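Local coordinates for protein lactate dehydrogenase, adjacent gene encodes predicted malate dehydrogenase (Cryptosporidium parvum, PDB 2FN7) that probably catalyses the reversible, NAD-dependent interconversion of (S)-lactate and pyruvate, at residues D74-T79 against P113-I118; E92-N97 against T121-V126; S152-F157 against A171-G176. One frame throughout, in Å; residues are numbered along the deposited sequence.

Interaction 1: residues D74-T79 against P113-I118; sequences DVVIIT and PNAFVI. With NAD (nicotinamide-adenine-dinucleotide), chain C.
I78 CD1 rests on V117 CG1 at 3.7 Å, the closest apolar touch between the neighbouring strands 75-78 and 116-118. The I78 and V117 side chains cross obliquely, and V117 presents CG1 because this branch stands anti to the backbone N (chi1 174°). On the same face of the sheet V76 CG2 packs on A115 CB at 3.9 Å, the small methyl fitting where the strand is just beginning. V75, I77, F116 and I118 fill the other face, where V75 CG1 reaches diagonally to I118 CD1, 4.2 Å away. Branching at CB suits valine and isoleucine to these extended backbones and fills both faces with carbon.

Between the faces runs a parallel ladder of four hydrogen bonds. F116 N donates to D74 O at 3.0 Å and I118 N to V76 O at 2.8 Å, while V76 N and I78 N return bonds to the carbonyls of F116 and I118. At the polar edge a water donates to both D74 O (2.8 Å) and N114 O (3.2 Å), and the D74 carboxylate turns to the backbone N of K6.

I77 hydrogen-bonds instead to strand 6-10, so strand 75-78 lies mid-sheet in the Rossmann fold. Helix 234-248 covers V75 and I118, with Y247 stacked on the F116 ring, and helix 14-25 touches I77 and T79 beside the NAD.

Interaction 2: residues E92-N97 against T121-V126; sequences ELLFGN and TNPLDV. With NAD (nicotinamide-adenine-dinucleotide), chain C; LAC (lactic acid), chain D.
T121 CG2 lies against N97 CB at 3.6 Å, a methyl set slantwise across the stem of the asparagine. T121 OG1 lies beside its own backbone N and turns the other way, to the carbonyl of A80; threonine thus serves two environments at once. Next, the N122 carbonyl O accepts N97 ND2 at 3.2 Å along an almost straight N-H...O line (166°). The acceptor sits in the N97 amide plane, though ND2 is tilted from the plane of the carbonyl. N122 N donates to the ribose O3D of NAD, also at 3.2 Å, and N122 CB meets L93 CD1 at 4.1 Å.

P123 follows a cis peptide and occupies the N-cap position of helix 124-135; its compact apolar ring offers a flank to L94. Its CD packs on L94 CA at 3.8 Å, and its CG meets L94 CD1 at 4.0 Å, the two side chains crossing at about a right angle. Within the first turn of the helix, V126 CG1 touches the same L94 methyl at 4.1 Å, while the D125 carboxylate faces S258 and the backbone N of H177.

Both ends of the N97 amide are engaged, OD1 by I82 N and ND2 by S81 OG as well as N122 O, so its rotation is fixed. N97, itself predicted to bind NAD, therefore probably positions the backbone of N122, which binds NAD, lactate and pyruvate.

Interaction 3: residues S152-F157 against A171-G176; sequences SRFRTF and ANVIGG. With LAC (lactic acid), chain D.
F154 reaches from helix 147-162 to residues A171-V173, packing helix against the antiparallel sheet that holds strand 169-174 in the alpha/beta C-terminal domain of the lactate/malate dehydrogenase family. Its CB starts the contact, 3.8 Å from V173 CG2, a methyl that meets the stem of F154 at a slant. The ring carbon CG is next, still beside that methyl. Because chi1 (-174°) swings the ring away from its own backbone N, it is carried toward the strand, and CD2 comes 3.7 Å from A171 CB. Further along, CE2 meets N172 O at 3.6 Å; the carbonyl oxygen lies at the ring edge, near its plane, where the slightly positive ring hydrogens suit it. Residues I212 and T216 of helix 206-217 and P183 also touch the phenylalanine, so a large flat apolar group is well placed in this buried layer.

A171, whose small side chain lets the helix come close, is touched again by R155: CG lies 3.8 Å from A171 CB, and the chain then bends so that NE bonds to V169 O. S152 packs on M54, and R155 and T156 on V53, of the second subunit.

R153 turns away from the strand and, extended from CG to NE, grips the lactate carboxylate with two hydrogen bonds: NH1 to OXT at 2.9 Å and, in the guanidinium plane, NH2 to O at 3.0 Å.

In the fold
From the N terminus, strand 75-78 leads through helix 94-111 to strand 116-119, and interaction 1 closes this beta-alpha-beta unit. Interaction 2 opens within that loop, at residues 92-97, and closes beyond it at 121-126, so the two contacts cross. They meet where I78 O approaches T121 N at 3.3 Å, probably a hydrogen bond, and both touch NAD. Interaction 3 follows in series, closing the shorter loop from helix 147-162 to strand 169-174 in the C-terminal domain. It lies about 14 Å from interaction 1 at the nearest atoms, yet touches interaction 2, where D125 packs against G176; lactate, contacted by both, bridges the two domains.

Interaction 1: residues D74-T79 against P113-I118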
# COMPACT_ATOMS: atom_id res chain seq x y z
N ASP A 74 -14.90 16.10 0.57
CA ASP A 74 -15.32 16.18 -0.83
C ASP A 74 -15.75 14.80 -1.31
O ASP A 74 -16.62 14.66 -2.16
CB ASP A 74 -14.18 16.68 -1.71
CG ASP A 74 -13.72 18.06 -1.33
OD1 ASP A 74 -14.55 18.97 -1.49
OD2 ASP A 74 -12.58 18.24 -0.85
N VAL A 75 -15.13 13.76 -0.76
CA VAL A 75 -15.44 12.41 -1.22
C VAL A 75 -15.50 11.51 -0.00
O VAL A 75 -14.67 11.65 0.87
CB VAL A 75 -14.32 11.85 -2.17
CG1 VAL A 75 -14.57 10.39 -2.49
CG2 VAL A 75 -14.24 12.65 -3.48
N VAL A 76 -16.46 10.59 0.06
CA VAL A 76 -16.51 9.65 1.15
C VAL A 76 -16.43 8.27 0.51
O VAL A 76 -17.23 7.97 -0.41
CB VAL A 76 -17.85 9.74 1.92
CG1 VAL A 76 -17.92 8.63 2.96
CG2 VAL A 76 -17.97 11.13 2.62
N ILE A 77 -15.46 7.45 0.95
CA ILE A 77 -15.30 6.09 0.44
C ILE A 77 -15.70 5.18 1.61
O ILE A 77 -15.10 5.23 2.67
CB ILE A 77 -13.86 5.80 -0.00
CG1 ILE A 77 -13.43 6.84 -1.03
CG2 ILE A 77 -13.72 4.44 -0.60
CD1 ILE A 77 -12.01 6.59 -1.63
N ILE A 78 -16.74 4.38 1.41
CA ILE A 78 -17.23 3.48 2.43
C ILE A 78 -16.75 2.03 2.31
O ILE A 78 -17.16 1.31 1.38
CB ILE A 78 -18.80 3.47 2.45
CG1 ILE A 78 -19.32 4.90 2.42
CG2 ILE A 78 -19.28 2.74 3.68
CD1 ILE A 78 -20.89 5.01 2.36
N THR A 79 -15.89 1.60 3.22
CA THR A 79 -15.39 0.24 3.20
C THR A 79 -15.86 -0.57 4.42
O THR A 79 -15.56 -1.76 4.51
CB THR A 79 -13.84 0.18 3.24
OG1 THR A 79 -13.42 0.38 4.59
CG2 THR A 79 -13.18 1.32 2.39
N PRO A 113 -23.17 16.12 3.50
CA PRO A 113 -24.20 15.77 2.52
C PRO A 113 -23.88 16.16 1.07
O PRO A 113 -24.55 15.68 0.17
CB PRO A 113 -25.46 16.50 3.04
CG PRO A 113 -24.90 17.69 3.66
CD PRO A 113 -23.65 17.18 4.40
N ASN A 114 -22.89 17.02 0.82
CA ASN A 114 -22.61 17.35 -0.59
C ASN A 114 -21.45 16.54 -1.14
O ASN A 114 -20.94 16.79 -2.20
CB ASN A 114 -22.33 18.81 -0.72
CG ASN A 114 -23.47 19.67 -0.17
OD1 ASN A 114 -23.24 20.62 0.61
ND2 ASN A 114 -24.71 19.34 -0.57
N ALA A 115 -20.99 15.57 -0.37
CA ALA A 115 -19.91 14.72 -0.84
C ALA A 115 -20.28 13.74 -1.98
O ALA A 115 -21.47 13.41 -2.19
CB ALA A 115 -19.37 13.93 0.34
N PHE A 116 -19.27 13.35 -2.76
CA PHE A 116 -19.44 12.31 -3.81
C PHE A 116 -19.19 11.03 -3.02
O PHE A 116 -18.10 10.86 -2.42
CB PHE A 116 -18.37 12.46 -4.90
CG PHE A 116 -18.44 11.41 -5.95
CD1 PHE A 116 -19.66 11.15 -6.62
CD2 PHE A 116 -17.33 10.70 -6.31
CE1 PHE A 116 -19.72 10.16 -7.67
CE2 PHE A 116 -17.38 9.71 -7.34
CZ PHE A 116 -18.57 9.44 -8.02
N VAL A 117 -20.15 10.12 -2.95
CA VAL A 117 -19.91 8.91 -2.19
C VAL A 117 -19.59 7.69 -3.05
O VAL A 117 -20.35 7.36 -4.01
CB VAL A 117 -21.16 8.58 -1.30
CG1 VAL A 117 -20.97 7.23 -0.60
CG2 VAL A 117 -21.45 9.77 -0.32
N ILE A 118 -18.54 6.96 -2.70
CA ILE A 118 -18.19 5.76 -3.44
C ILE A 118 -18.28 4.58 -2.46
O ILE A 118 -17.48 4.53 -1.49
CB ILE A 118 -16.72 5.84 -3.97
CG1 ILE A 118 -16.50 7.05 -4.90
CG2 ILE A 118 -16.36 4.57 -4.61
CD1 ILE A 118 -14.94 7.26 -5.27
PA NAD C . -11.88 -5.40 6.89
O1A NAD C . -10.48 -5.52 6.79
O2A NAD C . -12.56 -6.35 7.71
O5B NAD C . -12.36 -4.03 7.25
C5B NAD C . -13.71 -3.58 7.52
C4B NAD C . -13.48 -2.43 8.57
O4B NAD C . -14.77 -2.02 8.88
C3B NAD C . -12.88 -2.88 10.01
O3B NAD C . -11.69 -2.20 10.33
C2B NAD C . -13.99 -2.55 10.93
O2B NAD C . -13.73 -2.16 12.27
C1B NAD C . -14.68 -1.48 10.24
N9A NAD C . -16.01 -1.26 10.67
C8A NAD C . -17.02 -2.01 11.13
N7A NAD C . -18.16 -1.74 11.49
C5A NAD C . -18.02 -0.44 11.24
C6A NAD C . -18.94 0.63 11.40
N6A NAD C . -20.17 0.43 11.88
N1A NAD C . -18.52 1.89 11.03
C2A NAD C . -17.24 2.06 10.56
N3A NAD C . -16.32 1.15 10.41
C4A NAD C . -16.76 -0.09 10.75
O3 NAD C . -12.59 -5.49 5.36
PN NAD C . -11.89 -5.16 3.95
O1N NAD C . -11.03 -6.22 3.57
O2N NAD C . -11.32 -3.79 3.98
O5D NAD C . -13.26 -5.16 3.05
C5D NAD C . -14.18 -4.13 3.27
C4D NAD C . -15.48 -4.44 2.52
O4D NAD C . -15.22 -4.29 1.07
C3D NAD C . -16.06 -5.88 2.66
O3D NAD C . -17.46 -5.73 2.62
C2D NAD C . -15.52 -6.60 1.39
O2D NAD C . -16.36 -7.75 1.02
C1D NAD C . -15.61 -5.52 0.39
N1N NAD C . -14.82 -5.66 -0.80
C2N NAD C . -15.51 -5.07 -1.90
C3N NAD C . -14.97 -5.11 -3.17
C7N NAD C . -15.61 -4.48 -4.44
O7N NAD C . -15.03 -4.64 -5.52
N7N NAD C . -16.65 -3.62 -4.24
C4N NAD C . -13.71 -5.75 -3.45
C5N NAD C . -13.02 -6.34 -2.25
C6N NAD C . -13.51 -6.34 -0.93
O HOH W 1 -17.96 16.89 -3.25

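Interaction 2: residues E92-N97 against T121-V126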
# COMPACT_ATOMS: atom_id res chain seq x y z
N GLU A 92 -23.70 -13.23 1.67
CA GLU A 92 -23.69 -13.62 3.04
C GLU A 92 -23.50 -12.43 3.98
O GLU A 92 -23.96 -12.52 5.11
CB GLU A 92 -22.59 -14.65 3.27
CG GLU A 92 -22.75 -15.86 2.33
CD GLU A 92 -21.47 -16.71 2.24
OE1 GLU A 92 -21.35 -17.55 1.27
OE2 GLU A 92 -20.58 -16.54 3.13
N LEU A 93 -22.92 -11.32 3.53
CA LEU A 93 -22.71 -10.16 4.38
C LEU A 93 -23.85 -9.21 4.29
O LEU A 93 -23.79 -8.15 4.90
CB LEU A 93 -21.48 -9.36 3.95
CG LEU A 93 -20.22 -10.21 3.79
CD1 LEU A 93 -19.09 -9.35 3.04
CD2 LEU A 93 -19.80 -10.77 5.18
N LEU A 94 -24.88 -9.57 3.53
CA LEU A 94 -25.97 -8.64 3.33
C LEU A 94 -26.63 -7.94 4.57
O LEU A 94 -26.78 -6.71 4.62
CB LEU A 94 -27.08 -9.38 2.57
CG LEU A 94 -28.39 -8.59 2.36
CD1 LEU A 94 -28.16 -7.41 1.48
CD2 LEU A 94 -29.47 -9.46 1.74
N PHE A 95 -27.07 -8.74 5.54
CA PHE A 95 -27.80 -8.21 6.68
C PHE A 95 -26.95 -7.34 7.57
O PHE A 95 -27.35 -6.23 7.92
CB PHE A 95 -28.43 -9.39 7.46
CG PHE A 95 -29.51 -10.09 6.66
CD1 PHE A 95 -29.52 -11.47 6.55
CD2 PHE A 95 -30.51 -9.34 6.00
CE1 PHE A 95 -30.53 -12.12 5.78
CE2 PHE A 95 -31.52 -9.96 5.22
CZ PHE A 95 -31.54 -11.35 5.10
N GLY A 96 -25.77 -7.84 7.90
CA GLY A 96 -24.94 -7.02 8.73
C GLY A 96 -24.50 -5.74 8.05
O GLY A 96 -24.51 -4.68 8.66
N ASN A 97 -24.15 -5.79 6.76
CA ASN A 97 -23.64 -4.56 6.19
C ASN A 97 -24.69 -3.56 5.87
O ASN A 97 -24.44 -2.34 5.81
CB ASN A 97 -22.71 -4.87 5.05
CG ASN A 97 -21.42 -5.51 5.54
OD1 ASN A 97 -21.05 -5.38 6.74
ND2 ASN A 97 -20.71 -6.17 4.67
N THR A 121 -18.33 -1.51 0.17
CA THR A 121 -18.92 -2.53 1.03
C THR A 121 -19.80 -3.54 0.20
O THR A 121 -20.69 -3.15 -0.56
CB THR A 121 -19.81 -1.77 2.14
OG1 THR A 121 -18.98 -0.94 2.98
CG2 THR A 121 -20.60 -2.78 3.01
N ASN A 122 -19.50 -4.84 0.35
CA ASN A 122 -20.28 -5.92 -0.30
C ASN A 122 -21.58 -6.24 0.46
O ASN A 122 -21.66 -5.92 1.66
CB ASN A 122 -19.43 -7.16 -0.37
CG ASN A 122 -18.69 -7.23 -1.66
OD1 ASN A 122 -17.58 -7.78 -1.75
ND2 ASN A 122 -19.28 -6.63 -2.70
N PRO A 123 -22.63 -6.77 -0.22
CA PRO A 123 -22.68 -7.09 -1.67
C PRO A 123 -22.95 -5.74 -2.34
O PRO A 123 -24.03 -5.09 -2.21
CB PRO A 123 -23.88 -8.08 -1.78
CG PRO A 123 -24.87 -7.63 -0.70
CD PRO A 123 -23.85 -7.26 0.47
N LEU A 124 -21.92 -5.33 -3.05
CA LEU A 124 -21.88 -4.01 -3.66
C LEU A 124 -23.11 -3.31 -4.26
O LEU A 124 -23.52 -2.23 -3.76
CB LEU A 124 -20.69 -4.00 -4.67
CG LEU A 124 -20.25 -2.64 -5.21
CD1 LEU A 124 -21.22 -2.21 -6.35
CD2 LEU A 124 -20.13 -1.59 -4.00
N ASP A 125 -23.70 -3.86 -5.33
CA ASP A 125 -24.85 -3.14 -5.99
C ASP A 125 -26.01 -2.90 -5.03
O ASP A 125 -26.56 -1.78 -4.96
CB ASP A 125 -25.26 -3.92 -7.23
CG ASP A 125 -24.08 -4.12 -8.18
OD1 ASP A 125 -23.79 -3.22 -9.02
OD2 ASP A 125 -23.39 -5.14 -8.02
N VAL A 126 -26.36 -3.90 -4.24
CA VAL A 126 -27.44 -3.72 -3.25
C VAL A 126 -27.02 -2.72 -2.14
O VAL A 126 -27.79 -1.78 -1.81
CB VAL A 126 -27.87 -5.10 -2.71
CG1 VAL A 126 -28.96 -4.95 -1.65
CG2 VAL A 126 -28.46 -5.90 -3.91
PA NAD C . -11.88 -5.40 6.89
O1A NAD C . -10.48 -5.52 6.79
O2A NAD C . -12.56 -6.35 7.71
O5B NAD C . -12.36 -4.03 7.25
C5B NAD C . -13.71 -3.58 7.52
C4B NAD C . -13.48 -2.43 8.57
O4B NAD C . -14.77 -2.02 8.88
C3B NAD C . -12.88 -2.88 10.01
O3B NAD C . -11.69 -2.20 10.33
C2B NAD C . -13.99 -2.55 10.93
O2B NAD C . -13.73 -2.16 12.27
C1B NAD C . -14.68 -1.48 10.24
N9A NAD C . -16.01 -1.26 10.67
C8A NAD C . -17.02 -2.01 11.13
N7A NAD C . -18.16 -1.74 11.49
C5A NAD C . -18.02 -0.44 11.24
C6A NAD C . -18.94 0.63 11.40
N6A NAD C . -20.17 0.43 11.88
N1A NAD C . -18.52 1.89 11.03
C2A NAD C . -17.24 2.06 10.56
N3A NAD C . -16.32 1.15 10.41
C4A NAD C . -16.76 -0.09 10.75
O3 NAD C . -12.59 -5.49 5.36
PN NAD C . -11.89 -5.16 3.95
O1N NAD C . -11.03 -6.22 3.57
O2N NAD C . -11.32 -3.79 3.98
O5D NAD C . -13.26 -5.16 3.05
C5D NAD C . -14.18 -4.13 3.27
C4D NAD C . -15.48 -4.44 2.52
O4D NAD C . -15.22 -4.29 1.07
C3D NAD C . -16.06 -5.88 2.66
O3D NAD C . -17.46 -5.73 2.62
C2D NAD C . -15.52 -6.60 1.39
O2D NAD C . -16.36 -7.75 1.02
C1D NAD C . -15.61 -5.52 0.39
N1N NAD C . -14.82 -5.66 -0.80
C2N NAD C . -15.51 -5.07 -1.90
C3N NAD C . -14.97 -5.11 -3.17
C7N NAD C . -15.61 -4.48 -4.44
O7N NAD C . -15.03 -4.64 -5.52
N7N NAD C . -16.65 -3.62 -4.24
C4N NAD C . -13.71 -5.75 -3.45
C5N NAD C . -13.02 -6.34 -2.25
C6N NAD C . -13.51 -6.34 -0.93
C LAC D . -13.87 -9.03 -5.01
CA LAC D . -14.49 -8.83 -3.71
CB LAC D . -14.73 -10.12 -2.75
O LAC D . -12.66 -9.44 -4.63
OHN LAC D . -15.77 -8.25 -3.99
OXT LAC D . -14.38 -9.02 -6.08

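Interaction 3: residues S152-F157 against A171-G176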
# COMPACT_ATOMS: atom_id res chain seq x y z
N SER A 152 -10.48 -4.50 -14.56
CA SER A 152 -9.02 -4.56 -14.53
C SER A 152 -8.60 -6.02 -14.54
O SER A 152 -7.57 -6.41 -15.18
CB SER A 152 -8.42 -3.91 -13.29
OG SER A 152 -8.71 -2.54 -13.31
N ARG A 153 -9.39 -6.82 -13.85
CA ARG A 153 -9.12 -8.24 -13.81
C ARG A 153 -9.30 -8.87 -15.26
O ARG A 153 -8.46 -9.67 -15.70
CB ARG A 153 -10.05 -8.91 -12.82
CG ARG A 153 -9.64 -8.81 -11.36
CD ARG A 153 -10.81 -9.08 -10.38
NE ARG A 153 -10.34 -9.07 -9.00
CZ ARG A 153 -11.09 -9.28 -7.94
NH1 ARG A 153 -12.40 -9.56 -8.09
NH2 ARG A 153 -10.52 -9.17 -6.70
N PHE A 154 -10.37 -8.49 -15.97
CA PHE A 154 -10.69 -9.03 -17.31
C PHE A 154 -9.52 -8.56 -18.27
O PHE A 154 -8.86 -9.40 -18.99
CB PHE A 154 -12.12 -8.47 -17.67
CG PHE A 154 -12.75 -8.99 -18.97
CD1 PHE A 154 -12.51 -10.25 -19.43
CD2 PHE A 154 -13.64 -8.19 -19.70
CE1 PHE A 154 -13.10 -10.72 -20.56
CE2 PHE A 154 -14.25 -8.65 -20.83
CZ PHE A 154 -13.97 -9.94 -21.27
N ARG A 155 -9.16 -7.25 -18.17
CA ARG A 155 -8.10 -6.69 -19.02
C ARG A 155 -6.78 -7.35 -18.73
O ARG A 155 -5.96 -7.61 -19.61
CB ARG A 155 -7.97 -5.19 -18.82
CG ARG A 155 -9.17 -4.39 -19.22
CD ARG A 155 -9.07 -2.97 -18.66
NE ARG A 155 -8.02 -2.22 -19.36
CZ ARG A 155 -7.62 -0.99 -19.04
NH1 ARG A 155 -8.14 -0.32 -17.98
NH2 ARG A 155 -6.79 -0.36 -19.87
N THR A 156 -6.57 -7.66 -17.47
CA THR A 156 -5.30 -8.26 -17.11
C THR A 156 -5.12 -9.66 -17.65
O THR A 156 -4.04 -10.05 -18.07
CB THR A 156 -5.15 -8.26 -15.53
OG1 THR A 156 -5.14 -6.89 -15.11
CG2 THR A 156 -3.87 -8.90 -15.08
N PHE A 157 -6.18 -10.45 -17.52
CA PHE A 157 -6.20 -11.84 -17.98
C PHE A 157 -6.02 -11.86 -19.53
O PHE A 157 -5.24 -12.65 -20.03
CB PHE A 157 -7.52 -12.47 -17.51
CG PHE A 157 -7.65 -12.57 -15.99
CD1 PHE A 157 -6.51 -12.68 -15.18
CD2 PHE A 157 -8.89 -12.62 -15.37
CE1 PHE A 157 -6.63 -12.82 -13.80
CE2 PHE A 157 -9.01 -12.77 -13.93
CZ PHE A 157 -7.90 -12.87 -13.19
N ALA A 171 -11.61 -3.30 -22.33
CA ALA A 171 -12.54 -4.41 -22.01
C ALA A 171 -13.38 -4.00 -20.79
O ALA A 171 -12.81 -3.47 -19.81
CB ALA A 171 -11.75 -5.70 -21.68
N ASN A 172 -14.70 -4.19 -20.85
CA ASN A 172 -15.62 -3.84 -19.79
C ASN A 172 -16.33 -5.04 -19.19
O ASN A 172 -16.59 -6.05 -19.90
CB ASN A 172 -16.70 -2.93 -20.30
CG ASN A 172 -16.21 -1.57 -20.56
OD1 ASN A 172 -16.25 -1.06 -21.73
ND2 ASN A 172 -15.73 -0.90 -19.48
N VAL A 173 -16.66 -4.93 -17.90
CA VAL A 173 -17.44 -5.94 -17.19
C VAL A 173 -18.61 -5.12 -16.75
O VAL A 173 -18.41 -4.04 -16.24
CB VAL A 173 -16.72 -6.56 -15.97
CG1 VAL A 173 -17.70 -7.48 -15.20
CG2 VAL A 173 -15.61 -7.49 -16.44
N ILE A 174 -19.84 -5.59 -16.98
CA ILE A 174 -21.00 -4.83 -16.61
C ILE A 174 -21.97 -5.67 -15.78
O ILE A 174 -21.74 -6.83 -15.60
CB ILE A 174 -21.67 -4.37 -17.86
CG1 ILE A 174 -22.02 -5.60 -18.71
CG2 ILE A 174 -20.75 -3.39 -18.61
CD1 ILE A 174 -22.83 -5.18 -19.87
N GLY A 175 -23.07 -5.12 -15.28
CA GLY A 175 -23.98 -5.94 -14.45
C GLY A 175 -23.59 -5.86 -12.95
O GLY A 175 -22.71 -5.07 -12.60
N GLY A 176 -24.20 -6.62 -12.05
CA GLY A 176 -23.86 -6.53 -10.63
C GLY A 176 -22.56 -7.27 -10.36
O GLY A 176 -22.20 -8.18 -11.09
C LAC D . -13.87 -9.03 -5.01
CA LAC D . -14.49 -8.83 -3.71
CB LAC D . -14.73 -10.12 -2.75
O LAC D . -12.66 -9.44 -4.63
OHN LAC D . -15.77 -8.25 -3.99
OXT LAC D . -14.38 -9.02 -6.08